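Local structure of annexin B22 (Schistosoma mansoni, 4MDU) at residues Leu339-Ala342 with Val343-Asp346; Tyr351-Thr354 with Leu355-Leu358; Ser292-Ala295 with Glu296-His299; Asp323-Asp326 with Ile327-Tyr331. The protein binds acidic phospholipid membranes in a calcium-dependent manner, aggregates liposomes when calcium is present, and takes part in worm reproduction and host-parasite interaction. One frame throughout, in Å; residues are numbered along the deposited sequence.

Interaction 1 of 4, residues Leu339-Ala342 with Val343-Asp346; sequences LLNA and VKDD
The carbonyl oxygen of Asn341 is gripped twice: the backbone N-H of Asp345 reaches it at 3.0 Å (N to O), and a water donates to the same oxygen from 3.1 Å. The N-H comes from outside the carbonyl plane, tilted by 32°. The water also lies 2.4 Å from Asp345 OD1, too short to be trusted, so a bridge to the carboxylate is doubtful; Asp345 OD2 is paired with Lys337. One residue earlier, Lys344 N bonds Leu340 O at 3.0 Å, and its aliphatic chain runs extended back over that turn. CG of Lys344 stands beside its own backbone N (chi1 -72°), which carries CE to 3.7 Å from Leu340 CD1 and lets the ammonium go on to a salt bridge with Glu361. On the buried flank Leu339 CD1 meets Val343 CG2 at 3.9 Å, next to helix 324-335. At the helix end Asp346 N makes a weak bond to Ala342 O at 3.1 Å and also bonds Val343 O. Asp346, which binds calcium when present, here in the apo form accepts from Gly304 N, the arrangement of an annexin type II site, in which a carboxylate at the end of one helix completes a glycine-rich loop.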
# COMPACT_ATOMS: atom_id res chain seq x y z
N LEU B 339 16.41 3.88 17.62
CA LEU B 339 15.57 2.73 17.32
C LEU B 339 15.27 1.98 18.63
O LEU B 339 14.14 1.52 18.86
CB LEU B 339 16.27 1.78 16.35
CG LEU B 339 15.51 0.49 16.02
CD1 LEU B 339 14.15 0.80 15.37
CD2 LEU B 339 16.34 -0.40 15.09
N LEU B 340 16.30 1.84 19.45
CA LEU B 340 16.14 1.33 20.80
C LEU B 340 14.95 1.98 21.50
O LEU B 340 14.03 1.29 21.95
CB LEU B 340 17.41 1.57 21.62
CG LEU B 340 17.32 1.02 23.05
CD1 LEU B 340 17.23 -0.49 23.03
CD2 LEU B 340 18.51 1.47 23.88
N ASN B 341 14.94 3.31 21.59
CA ASN B 341 13.86 3.98 22.32
C ASN B 341 12.51 3.85 21.61
O ASN B 341 11.48 3.80 22.27
CB ASN B 341 14.17 5.46 22.62
CG ASN B 341 15.20 5.63 23.72
OD1 ASN B 341 15.27 4.85 24.67
ND2 ASN B 341 16.01 6.68 23.60
N ALA B 342 12.51 3.81 20.28
CA ALA B 342 11.23 3.66 19.57
C ALA B 342 10.66 2.28 19.87
O ALA B 342 9.46 2.11 20.07
CB ALA B 342 11.41 3.85 18.08
N VAL B 343 11.55 1.30 19.95
CA VAL B 343 11.14 -0.08 20.15
C VAL B 343 10.59 -0.25 21.56
O VAL B 343 9.57 -0.91 21.78
CB VAL B 343 12.30 -1.07 19.86
CG1 VAL B 343 11.96 -2.48 20.37
CG2 VAL B 343 12.60 -1.09 18.36
N LYS B 344 11.28 0.36 22.52
CA LYS B 344 10.84 0.34 23.92
C LYS B 344 9.49 1.01 24.06
O LYS B 344 8.64 0.57 24.85
CB LYS B 344 11.86 1.04 24.82
CG LYS B 344 13.13 0.24 25.03
CD LYS B 344 14.12 1.02 25.88
CE LYS B 344 15.38 0.24 26.19
NZ LYS B 344 16.25 1.04 27.13
N ASP B 345 9.25 2.06 23.28
CA ASP B 345 7.96 2.74 23.36
C ASP B 345 6.81 1.96 22.74
O ASP B 345 5.66 2.14 23.13
CB ASP B 345 8.03 4.14 22.78
CG ASP B 345 8.86 5.08 23.63
OD1 ASP B 345 9.23 4.68 24.76
OD2 ASP B 345 9.15 6.21 23.19
N ASP B 346 7.10 1.08 21.79
CA ASP B 346 6.05 0.38 21.05
C ASP B 346 5.75 -1.00 21.62
O ASP B 346 4.73 -1.59 21.31
CB ASP B 346 6.43 0.25 19.57
CG ASP B 346 5.31 -0.36 18.73
OD1 ASP B 346 4.34 0.37 18.45
OD2 ASP B 346 5.39 -1.56 18.36
O HOH W 1 11.58 4.43 25.35

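Interaction 2 of 4, residues Tyr351-Thr354 with Leu355-Leu358; sequences YRRT and LCVL
Helix 349-358 closes the fourth annexin repeat, and the contact is a run of i to i+3 and i to i+4 neighbours along it. Its buried flank is carried by Tyr351 and Leu355. CD1 of Leu355 sits over one face of the phenol ring in a CH-pi contact, 4.2 Å from the ring centroid, 28° off the normal and 3.8 Å from Tyr351 CZ. Leu355 reaches it because its CG lies beside its backbone N (chi1 -58°), directing the methyl back over the preceding turn. Both residues pack on Met313 of helix 311-320, while Tyr351 also meets helix 96-106, so this helix joins the fourth repeat to the first. Leu355 N bonds Tyr351 O at 2.9 Å. Thr354 O receives Leu358 N at 3.1 Å and a weaker, bent bond from Val357 N; the Thr354 hydroxyl is bonded to Asp350 O, back along the helix. The flank of Arg353, itself partly exposed, is different in kind. The bent chain of Arg353 folds over the next turn and its guanidinium is bound to Glu361, while obliquely against that group lie Val357 CG2, 3.9 Å from Arg353 NH2, and Cys356 CB, 3.5 Å from Arg353 NH1.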
# COMPACT_ATOMS: atom_id res chain seq x y z
N TYR B 351 9.15 -9.61 25.79
CA TYR B 351 9.19 -9.41 24.36
C TYR B 351 10.03 -8.17 24.08
O TYR B 351 11.05 -8.24 23.38
CB TYR B 351 7.75 -9.27 23.87
CG TYR B 351 7.55 -8.69 22.50
CD1 TYR B 351 8.12 -9.28 21.38
CD2 TYR B 351 6.73 -7.59 22.32
CE1 TYR B 351 7.93 -8.76 20.13
CE2 TYR B 351 6.52 -7.06 21.07
CZ TYR B 351 7.13 -7.65 19.97
OH TYR B 351 6.92 -7.13 18.71
N ARG B 352 9.63 -7.03 24.65
CA ARG B 352 10.42 -5.80 24.52
C ARG B 352 11.88 -6.06 24.86
O ARG B 352 12.80 -5.67 24.12
CB ARG B 352 9.86 -4.72 25.46
CG ARG B 352 10.87 -3.61 25.80
CD ARG B 352 10.17 -2.33 26.23
NE ARG B 352 9.48 -2.49 27.51
CZ ARG B 352 8.70 -1.56 28.05
NH1 ARG B 352 8.53 -0.40 27.43
NH2 ARG B 352 8.11 -1.80 29.22
N ARG B 353 12.09 -6.75 25.97
CA ARG B 353 13.43 -7.03 26.46
C ARG B 353 14.20 -7.85 25.43
O ARG B 353 15.37 -7.58 25.14
CB ARG B 353 13.35 -7.76 27.79
CG ARG B 353 14.68 -7.89 28.53
CD ARG B 353 15.11 -6.57 29.17
NE ARG B 353 16.46 -6.28 28.72
CZ ARG B 353 16.83 -5.18 28.07
NH1 ARG B 353 15.98 -4.19 27.82
NH2 ARG B 353 18.09 -5.07 27.70
N THR B 354 13.54 -8.86 24.87
CA THR B 354 14.16 -9.67 23.83
C THR B 354 14.58 -8.82 22.64
O THR B 354 15.70 -8.94 22.17
CB THR B 354 13.22 -10.79 23.34
OG1 THR B 354 12.83 -11.62 24.44
CG2 THR B 354 13.94 -11.64 22.28
N LEU B 355 13.70 -7.95 22.16
CA LEU B 355 14.03 -7.09 21.03
C LEU B 355 15.23 -6.19 21.34
O LEU B 355 16.10 -5.99 20.49
CB LEU B 355 12.84 -6.23 20.62
CG LEU B 355 11.55 -6.96 20.23
CD1 LEU B 355 10.54 -5.97 19.71
CD2 LEU B 355 11.81 -8.05 19.17
N CYS B 356 15.26 -5.66 22.56
CA CYS B 356 16.36 -4.76 22.96
C CYS B 356 17.69 -5.50 22.96
O CYS B 356 18.72 -4.93 22.58
CB CYS B 356 16.07 -4.15 24.35
SG CYS B 356 14.69 -2.97 24.28
N VAL B 357 17.68 -6.76 23.37
CA VAL B 357 18.90 -7.53 23.45
C VAL B 357 19.42 -7.85 22.04
O VAL B 357 20.61 -7.81 21.80
CB VAL B 357 18.69 -8.80 24.27
CG1 VAL B 357 19.86 -9.78 24.11
CG2 VAL B 357 18.50 -8.42 25.72
N LEU B 358 18.51 -8.14 21.12
CA LEU B 358 18.89 -8.33 19.73
C LEU B 358 19.71 -7.14 19.23
O LEU B 358 20.68 -7.33 18.50
CB LEU B 358 17.66 -8.55 18.85
CG LEU B 358 16.91 -9.88 18.97
CD1 LEU B 358 15.62 -9.82 18.17
CD2 LEU B 358 17.77 -11.06 18.50

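Interaction 3 of 4, residues Ser292-Ala295 with Glu296-His299; sequences SLIA and EWLH
Leu293 and Trp297 make the tight half of this contact: Leu293 CD2 lies above CZ2 of the indole's six-membered ring, 3.8 Å from that atom, and Leu293 CD1 sits by the NE1 rim on the same side, 3.4 Å from Trp297 NE1. Leu293 CG stands 3.8 Å above the ring plane, displaced toward the rim, in a CH-pi contact with the five-membered ring. The torsions explain the overlap: the leucine CG points opposite to its own nitrogen (chi1 168°), so the branches lean along the helix toward its later turn, whereas the indole folds back to meet them (chi1 -76°). The carbonyl oxygen of Leu293 also lies over the same face, while accepting the N-H of Trp297 at 3.1 Å (N to O). Ile294 CG1 touches the indole obliquely, and Leu298 is held to the same turn by its N bonded to Ile294 O at 2.8 Å.

Helix 290-301 opens the fourth annexin repeat and leads into the loop that carries the calcium ligand Met302. Trp297, itself partly exposed, extends from it toward Ala282 of helix 274-288 and Glu133 and Thr136 of helix 128-136; Ile294 and Leu298 go into the repeat's own core.

Around Glu296 and His299 contact between side chains is far sparser. The extended Glu296 chain lies against the Ser292 carbonyl, CG 3.1 Å from Ser292 O, but side chain to side chain OE2 comes no nearer than 4.2 Å to Ser292 CB, and its carboxylate is taken by a salt bridge to Arg285. His299 barely meets the earlier turn with its side chain; its backbone N bonds Ala295 O at 2.9 Å, and the imidazole stacks on Tyr335 while its ND1 is hydrogen-bonded to Tyr331 OH.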
# COMPACT_ATOMS: atom_id res chain seq x y z
N SER B 292 18.68 3.32 5.37
CA SER B 292 17.51 4.18 5.45
C SER B 292 16.24 3.40 5.14
O SER B 292 15.24 3.56 5.83
CB SER B 292 17.61 5.35 4.48
OG SER B 292 18.69 6.18 4.81
N LEU B 293 16.29 2.60 4.08
CA LEU B 293 15.15 1.78 3.66
C LEU B 293 14.61 0.91 4.78
O LEU B 293 13.41 0.86 5.01
CB LEU B 293 15.50 0.87 2.48
CG LEU B 293 14.44 -0.21 2.19
CD1 LEU B 293 13.21 0.36 1.51
CD2 LEU B 293 15.02 -1.33 1.32
N ILE B 294 15.49 0.19 5.46
CA ILE B 294 15.03 -0.71 6.51
C ILE B 294 14.70 0.09 7.79
O ILE B 294 13.86 -0.32 8.59
CB ILE B 294 16.02 -1.86 6.75
CG1 ILE B 294 16.28 -2.59 5.43
CG2 ILE B 294 15.45 -2.86 7.76
CD1 ILE B 294 17.25 -3.74 5.56
N ALA B 295 15.34 1.24 7.98
CA ALA B 295 14.99 2.08 9.14
C ALA B 295 13.55 2.52 9.00
O ALA B 295 12.80 2.51 9.96
CB ALA B 295 15.92 3.30 9.27
N GLU B 296 13.15 2.86 7.77
CA GLU B 296 11.77 3.25 7.50
C GLU B 296 10.82 2.06 7.64
O GLU B 296 9.72 2.20 8.15
CB GLU B 296 11.63 3.85 6.10
CG GLU B 296 12.49 5.07 5.90
CD GLU B 296 12.56 5.49 4.45
OE1 GLU B 296 11.68 5.06 3.67
OE2 GLU B 296 13.51 6.23 4.10
N TRP B 297 11.25 0.90 7.19
CA TRP B 297 10.45 -0.30 7.38
C TRP B 297 10.18 -0.54 8.86
O TRP B 297 9.06 -0.83 9.27
CB TRP B 297 11.14 -1.52 6.79
CG TRP B 297 11.09 -1.62 5.30
CD1 TRP B 297 10.49 -0.76 4.43
CD2 TRP B 297 11.67 -2.67 4.50
NE1 TRP B 297 10.67 -1.19 3.13
CE2 TRP B 297 11.38 -2.37 3.14
CE3 TRP B 297 12.40 -3.83 4.79
CZ2 TRP B 297 11.78 -3.18 2.09
CZ3 TRP B 297 12.79 -4.65 3.74
CH2 TRP B 297 12.49 -4.32 2.40
N LEU B 298 11.24 -0.46 9.66
CA LEU B 298 11.11 -0.63 11.09
C LEU B 298 10.14 0.41 11.68
O LEU B 298 9.24 0.07 12.44
CB LEU B 298 12.49 -0.57 11.74
CG LEU B 298 13.32 -1.84 11.55
CD1 LEU B 298 14.80 -1.61 11.83
CD2 LEU B 298 12.77 -2.95 12.44
N HIS B 299 10.32 1.67 11.29
CA HIS B 299 9.43 2.76 11.72
C HIS B 299 7.97 2.43 11.41
O HIS B 299 7.09 2.57 12.26
CB HIS B 299 9.83 4.08 11.05
CG HIS B 299 9.06 5.26 11.53
ND1 HIS B 299 9.35 5.89 12.73
CD2 HIS B 299 8.01 5.93 11.00
CE1 HIS B 299 8.51 6.90 12.90
NE2 HIS B 299 7.69 6.94 11.87

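Interaction 4 of 4, residues Asp323-Asp326 with Ile327-Tyr331; sequences DLQD and IMDAY
The amide of Gln325 and the carboxylate of Asp329 stand one turn apart with their planes at 56°, their nearest atoms, Gln325 OE1 and Asp329 OD1, 3.6 Å apart. Both are acceptors, so proximity is all they share. The methyl of Met328 lies near the same amide, with CE 3.8 Å from Gln325 OE1. These residues open helix 324-335, the helix that in annexin repeats typically lies across the other four. A third flat group, the carboxylate of Asp323, occupies the N-cap position but makes no capping bond. Its CG is wedged between the backbone N and the carbonyl carbon (chi1 46°), and the buried acid is instead satisfied by salt bridges to Arg290 and Arg319. Two further acids, Asp326 and Asp329, bind Arg27, which would help to offset their like charges. Leu324 supplies the apolar contacts: its CG meets Met328 SD at 4.1 Å, and its CD1 comes equally near Ile327 CB, while Leu324 packs on Leu316 of helix 311-320. The opening bond, Ile327 N to Asp323 O, is 3.1 Å; the next, Met328 N to Leu324 O, tightens to 2.7 Å. Ile327 turns CG1 toward the first turn, and its terminal CD1 ends 3.3 Å from Asp323 OD1.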
# COMPACT_ATOMS: atom_id res chain seq x y z
N ASP B 323 23.17 -6.23 9.20
CA ASP B 323 23.47 -4.82 9.08
C ASP B 323 22.69 -3.95 10.06
O ASP B 323 22.55 -2.75 9.86
CB ASP B 323 23.17 -4.38 7.64
CG ASP B 323 21.83 -4.88 7.16
OD1 ASP B 323 21.05 -5.40 8.01
OD2 ASP B 323 21.55 -4.79 5.95
N LEU B 324 22.16 -4.56 11.11
CA LEU B 324 21.27 -3.84 12.02
C LEU B 324 21.92 -2.57 12.65
O LEU B 324 21.29 -1.54 12.72
CB LEU B 324 20.67 -4.77 13.07
CG LEU B 324 19.76 -4.06 14.08
CD1 LEU B 324 18.62 -3.32 13.37
CD2 LEU B 324 19.20 -5.05 15.10
N GLN B 325 23.18 -2.64 13.06
CA GLN B 325 23.84 -1.45 13.60
C GLN B 325 23.79 -0.26 12.63
O GLN B 325 23.53 0.87 13.04
CB GLN B 325 25.28 -1.73 14.00
CG GLN B 325 25.92 -0.56 14.73
CD GLN B 325 25.28 -0.29 16.09
OE1 GLN B 325 24.91 0.85 16.40
NE2 GLN B 325 25.14 -1.34 16.89
N ASP B 326 24.03 -0.52 11.35
CA ASP B 326 24.00 0.55 10.37
C ASP B 326 22.59 1.07 10.21
O ASP B 326 22.37 2.26 9.96
CB ASP B 326 24.57 0.08 9.03
CG ASP B 326 26.07 -0.15 9.09
OD1 ASP B 326 26.55 -1.19 8.61
OD2 ASP B 326 26.76 0.72 9.66
N ILE B 327 21.62 0.17 10.35
CA ILE B 327 20.22 0.54 10.28
C ILE B 327 19.84 1.39 11.50
O ILE B 327 19.03 2.31 11.41
CB ILE B 327 19.34 -0.72 10.22
CG1 ILE B 327 19.54 -1.45 8.89
CG2 ILE B 327 17.87 -0.38 10.47
CD1 ILE B 327 19.09 -2.91 8.91
N MET B 328 20.43 1.06 12.65
CA MET B 328 20.17 1.84 13.86
C MET B 328 20.68 3.28 13.72
O MET B 328 19.97 4.22 14.06
CB MET B 328 20.79 1.15 15.08
CG MET B 328 19.97 -0.04 15.58
SD MET B 328 20.90 -1.14 16.67
CE MET B 328 21.50 -0.00 17.90
N ASP B 329 21.89 3.44 13.18
CA ASP B 329 22.41 4.80 12.97
C ASP B 329 21.50 5.59 12.05
O ASP B 329 21.14 6.73 12.36
CB ASP B 329 23.82 4.75 12.39
CG ASP B 329 24.81 4.12 13.35
OD1 ASP B 329 24.45 3.89 14.52
OD2 ASP B 329 25.95 3.86 12.93
N ALA B 330 21.12 4.99 10.93
CA ALA B 330 20.22 5.64 9.99
C ALA B 330 18.89 5.99 10.66
O ALA B 330 18.34 7.07 10.46
CB ALA B 330 19.98 4.77 8.78
N TYR B 331 18.38 5.08 11.47
CA TYR B 331 17.11 5.33 12.12
C TYR B 331 17.14 6.63 12.95
O TYR B 331 16.24 7.46 12.86
CB TYR B 331 16.69 4.17 13.00
CG TYR B 331 15.28 4.35 13.47
CD1 TYR B 331 14.99 5.22 14.53
CD2 TYR B 331 14.23 3.68 12.86
CE1 TYR B 331 13.69 5.40 14.96
CE2 TYR B 331 12.92 3.85 13.29
CZ TYR B 331 12.66 4.73 14.34
OH TYR B 331 11.38 4.92 14.76

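All four contacts lie along helices of the fourth annexin repeat, interaction 4 beginning at its N-cap residue, and they differ in what each helix faces. Each pairs an apolar flank with a polar one; interaction 2 is the most buried, with six of its eight residues buried. Their apolar sides converge: Leu339 of interaction 1 touches Leu298 of interaction 3 and Met328 of interaction 4, while Val343 packs on Leu355 of interaction 2. Polar links add to this, Lys344 O to Arg352 NH1 between interactions 1 and 2, and His299 ND1 to Tyr331 OH between 3 and 4. Interactions 2 and 3 do not touch. Interaction 1 alone contains a calcium ligand.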